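Local coordinates for protein arabinogalactan endo-1,4-beta-galactosidase (Ignisphaera aggregans, PDB 7OSK) that probably hydrolyses internal beta-1,4-galactosidic linkages in arabinogalactan, through its calcium-bearing family 53 glycoside hydrolase domain, at residues L93-D98 / I133-S138. Numbering follows the deposited sequence.
Sequences LRVWND and IDFHYS
L93 O accepts the amide hydrogen of D134 N at 2.7 Å, and V95 N returns a bond to D134 O at 3.0 Å, so both the N-H and the carbonyl of D134 are taken up by the one neighbouring parallel strand. These strands, 90-95 and 130-135, are joined through helix 114-126 as a beta-alpha-beta unit of the family's TIM barrel. Past the ladder the chains stay coupled: H136 N reaches V95 O weakly, N97 N bonds S138 O at 3.1 Å, and a water bridges them, giving hydrogens to V95 O and N97 OD1 and accepting one from Y137 N.

Aliphatic and aromatic groups fill the face turned to the helices. V95 CG2 meets I133 CG2 at 3.8 Å, and the CB of V95 lies obliquely against F135 CD1; compact, branched V95 suits a place where it also touches L114 and M117 of helix 114-126.

Flat groups meet on the side of R94 and D134. W96 suits its place because its flat indole can point the edge of its five-membered ring at the face of H136, planes 88° apart, with NE1 3.2 Å from H136 ND1. R94 CB lies 3.2 Å from H136 NE2, and with CG between backbone N and carbonyl carbon (chi1 59°) the extended chain carries CD over the rim of one W96 face; only a long side chain could pass the rings, as this one does, to a salt bridge with E58. H136 NE2 also lies 2.7 Å from D134 OD2. Replacing H136 with alanine is likely to leave the W96 edge without its ring face, D134 OD2 without its close neighbour NE2, and a gap beside R94 CB.

Apolar side chains thus pack between the sheet and helix 114-126, whereas R94, D134 and H136 gather charged and polar groups beside aromatic rings, consistent with the C-terminal ends of the barrel strands, where TIM-barrel glycosidases carry their active sites.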
ATOM      1  N   LEU A  93      -3.995   4.510   0.555  1.00 18.98           N
ATOM      2  CA  LEU A  93      -4.453   4.559   1.941  1.00 18.17           C
ATOM      3  C   LEU A  93      -5.167   3.273   2.324  1.00 16.89           C
ATOM      4  O   LEU A  93      -6.053   2.810   1.606  1.00 17.22           O
ATOM      5  CB  LEU A  93      -5.392   5.750   2.157  1.00 19.99           C
ATOM      6  CG  LEU A  93      -4.821   7.151   1.929  1.00 19.43           C
ATOM      7  CD1 LEU A  93      -5.938   8.176   1.955  1.00 16.75           C
ATOM      8  CD2 LEU A  93      -3.762   7.481   2.970  1.00 18.92           C
ATOM      9  N   ARG A  94      -4.778   2.698   3.458  1.00 19.00           N
ATOM     10  CA  ARG A  94      -5.485   1.548   4.006  1.00 18.93           C
ATOM     11  C   ARG A  94      -6.651   2.032   4.855  1.00 16.76           C
ATOM     12  O   ARG A  94      -6.615   3.137   5.394  1.00 18.75           O
ATOM     13  CB  ARG A  94      -4.548   0.665   4.836  1.00 18.04           C
ATOM     14  CG  ARG A  94      -3.897   1.368   6.013  1.00 17.30           C
ATOM     15  CD  ARG A  94      -3.096   0.397   6.866  1.00 18.37           C
ATOM     16  NE  ARG A  94      -2.343   1.083   7.915  1.00 19.33           N
ATOM     17  CZ  ARG A  94      -1.138   1.622   7.749  1.00 17.23           C
ATOM     18  NH1 ARG A  94      -0.531   1.565   6.570  1.00 18.98           N
ATOM     19  NH2 ARG A  94      -0.538   2.224   8.766  1.00 13.61           N
ATOM     20  N   VAL A  95      -7.684   1.202   4.966  1.00 17.92           N
ATOM     21  CA  VAL A  95      -8.864   1.538   5.755  1.00 19.15           C
ATOM     22  C   VAL A  95      -9.283   0.352   6.619  1.00 18.63           C
ATOM     23  O   VAL A  95      -9.636  -0.712   6.106  1.00 17.30           O
ATOM     24  CB  VAL A  95     -10.051   1.966   4.853  1.00 16.82           C
ATOM     25  CG1 VAL A  95     -11.307   2.205   5.684  1.00 17.32           C
ATOM     26  CG2 VAL A  95      -9.699   3.215   4.061  1.00 17.00           C
ATOM     27  N   TRP A  96      -9.236   0.551   7.933  1.00 19.29           N
ATOM     28  CA  TRP A  96      -9.724  -0.435   8.889  1.00 15.96           C
ATOM     29  C   TRP A  96     -11.147  -0.072   9.287  1.00 16.80           C
ATOM     30  O   TRP A  96     -11.495   1.107   9.368  1.00 16.33           O
ATOM     31  CB  TRP A  96      -8.816  -0.498  10.118  1.00 15.47           C
ATOM     32  CG  TRP A  96      -7.437  -1.018   9.824  1.00 17.58           C
ATOM     33  CD1 TRP A  96      -7.110  -2.048   8.989  1.00 18.22           C
ATOM     34  CD2 TRP A  96      -6.202  -0.527  10.355  1.00 16.67           C
ATOM     35  NE1 TRP A  96      -5.749  -2.230   8.972  1.00 16.45           N
ATOM     36  CE2 TRP A  96      -5.169  -1.309   9.804  1.00 16.89           C
ATOM     37  CE3 TRP A  96      -5.869   0.497  11.245  1.00 20.05           C
ATOM     38  CZ2 TRP A  96      -3.827  -1.098  10.111  1.00 19.24           C
ATOM     39  CZ3 TRP A  96      -4.533   0.703  11.551  1.00 20.69           C
ATOM     40  CH2 TRP A  96      -3.530  -0.089  10.983  1.00 16.89           C
ATOM     41  N   ASN A  97     -11.973  -1.086   9.529  1.00 16.97           N
ATOM     42  CA  ASN A  97     -13.384  -0.864   9.815  1.00 16.98           C
ATOM     43  C   ASN A  97     -13.594  -0.139  11.138  1.00 18.13           C
ATOM     44  O   ASN A  97     -14.287   0.878  11.192  1.00 19.26           O
ATOM     45  CB  ASN A  97     -14.136  -2.195   9.827  1.00 20.54           C
ATOM     46  CG  ASN A  97     -14.137  -2.877   8.471  1.00 20.23           C
ATOM     47  OD1 ASN A  97     -13.192  -2.745   7.693  1.00 16.91           O
ATOM     48  ND2 ASN A  97     -15.206  -3.607   8.179  1.00 21.60           N
ATOM     49  N   ASP A  98     -12.990  -0.667  12.196  1.00 18.16           N
ATOM     50  CA  ASP A  98     -13.116  -0.088  13.529  1.00 18.10           C
ATOM     51  C   ASP A  98     -11.856  -0.348  14.349  1.00 18.28           C
ATOM     52  O   ASP A  98     -11.831  -1.258  15.179  1.00 18.94           O
ATOM     53  CB  ASP A  98     -14.340  -0.661  14.247  1.00 19.31           C
ATOM     54  CG  ASP A  98     -14.538  -0.068  15.628  1.00 18.49           C
ATOM     55  OD1 ASP A  98     -14.228   1.125  15.815  1.00 18.82           O
ATOM     56  OD2 ASP A  98     -15.004  -0.798  16.526  1.00 19.61           O
ATOM     57  N   ILE A 133      -7.531   2.962  -2.492  1.00 18.16           N
ATOM     58  CA  ILE A 133      -7.974   2.611  -1.149  1.00 19.80           C
ATOM     59  C   ILE A 133      -7.850   1.114  -0.928  1.00 19.47           C
ATOM     60  O   ILE A 133      -8.301   0.309  -1.744  1.00 18.28           O
ATOM     61  CB  ILE A 133      -9.425   3.056  -0.886  1.00 17.83           C
ATOM     62  CG1 ILE A 133      -9.492   4.582  -0.784  1.00 18.22           C
ATOM     63  CG2 ILE A 133      -9.975   2.413   0.392  1.00 16.68           C
ATOM     64  CD1 ILE A 133      -8.716   5.180   0.382  1.00 17.60           C
ATOM     65  N   ASP A 134      -7.243   0.768   0.202  1.00 17.04           N
ATOM     66  CA  ASP A 134      -6.953  -0.611   0.556  1.00 17.51           C
ATOM     67  C   ASP A 134      -7.794  -1.051   1.752  1.00 19.17           C
ATOM     68  O   ASP A 134      -7.377  -0.917   2.900  1.00 19.62           O
ATOM     69  CB  ASP A 134      -5.458  -0.758   0.853  1.00 18.04           C
ATOM     70  CG  ASP A 134      -5.105  -2.099   1.471  1.00 18.64           C
ATOM     71  OD1 ASP A 134      -5.773  -3.103   1.154  1.00 20.06           O
ATOM     72  OD2 ASP A 134      -4.149  -2.152   2.273  1.00 19.38           O
ATOM     73  N   PHE A 135      -8.987  -1.563   1.473  1.00 17.83           N
ATOM     74  CA  PHE A 135      -9.852  -2.093   2.522  1.00 19.95           C
ATOM     75  C   PHE A 135      -9.302  -3.409   3.063  1.00 18.37           C
ATOM     76  O   PHE A 135      -9.436  -4.452   2.426  1.00 17.84           O
ATOM     77  CB  PHE A 135     -11.276  -2.304   1.999  1.00 19.34           C
ATOM     78  CG  PHE A 135     -11.958  -1.041   1.557  1.00 19.92           C
ATOM     79  CD1 PHE A 135     -12.344  -0.088   2.482  1.00 17.67           C
ATOM     80  CD2 PHE A 135     -12.226  -0.815   0.217  1.00 20.47           C
ATOM     81  CE1 PHE A 135     -12.975   1.069   2.080  1.00 17.70           C
ATOM     82  CE2 PHE A 135     -12.858   0.343  -0.190  1.00 19.64           C
ATOM     83  CZ  PHE A 135     -13.234   1.285   0.743  1.00 19.72           C
ATOM     84  N   HIS A 136      -8.687  -3.360   4.239  1.00 18.87           N
ATOM     85  CA  HIS A 136      -8.146  -4.563   4.863  1.00 19.35           C
ATOM     86  C   HIS A 136      -9.258  -5.534   5.250  1.00 19.10           C
ATOM     87  O   HIS A 136      -9.009  -6.726   5.427  1.00 18.52           O
ATOM     88  CB  HIS A 136      -7.312  -4.203   6.097  1.00 18.28           C
ATOM     89  CG  HIS A 136      -5.970  -3.626   5.771  1.00 19.33           C
ATOM     90  ND1 HIS A 136      -4.825  -3.969   6.456  1.00 20.72           N
ATOM     91  CD2 HIS A 136      -5.590  -2.730   4.830  1.00 19.25           C
ATOM     92  CE1 HIS A 136      -3.797  -3.310   5.949  1.00 21.64           C
ATOM     93  NE2 HIS A 136      -4.235  -2.551   4.962  1.00 20.36           N
ATOM     94  N   TYR A 137     -10.483  -5.021   5.355  1.00 18.51           N
ATOM     95  CA  TYR A 137     -11.616  -5.800   5.846  1.00 19.41           C
ATOM     96  C   TYR A 137     -11.248  -6.460   7.174  1.00 19.71           C
ATOM     97  O   TYR A 137     -11.484  -7.645   7.396  1.00 18.44           O
ATOM     98  CB  TYR A 137     -12.057  -6.834   4.807  1.00 21.47           C
ATOM     99  CG  TYR A 137     -12.686  -6.199   3.585  1.00 19.89           C
ATOM    100  CD1 TYR A 137     -13.963  -5.651   3.646  1.00 21.31           C
ATOM    101  CD2 TYR A 137     -12.004  -6.137   2.378  1.00 20.43           C
ATOM    102  CE1 TYR A 137     -14.543  -5.061   2.538  1.00 19.24           C
ATOM    103  CE2 TYR A 137     -12.578  -5.549   1.263  1.00 23.96           C
ATOM    104  CZ  TYR A 137     -13.847  -5.013   1.349  1.00 19.52           C
ATOM    105  OH  TYR A 137     -14.418  -4.429   0.242  1.00 17.20           O
ATOM    106  N   SER A 138     -10.655  -5.650   8.044  1.00 20.11           N
ATOM    107  CA  SER A 138     -10.269  -6.051   9.387  1.00 18.64           C
ATOM    108  C   SER A 138     -10.278  -4.794  10.246  1.00 18.95           C
ATOM    109  O   SER A 138     -10.261  -3.686   9.711  1.00 20.32           O
ATOM    110  CB  SER A 138      -8.888  -6.709   9.387  1.00 18.42           C
ATOM    111  OG  SER A 138      -8.477  -7.043  10.702  1.00 22.38           O
TER
HETATM  112  O   HOH W   1     -11.606  -2.328   5.699  1.00 19.01           O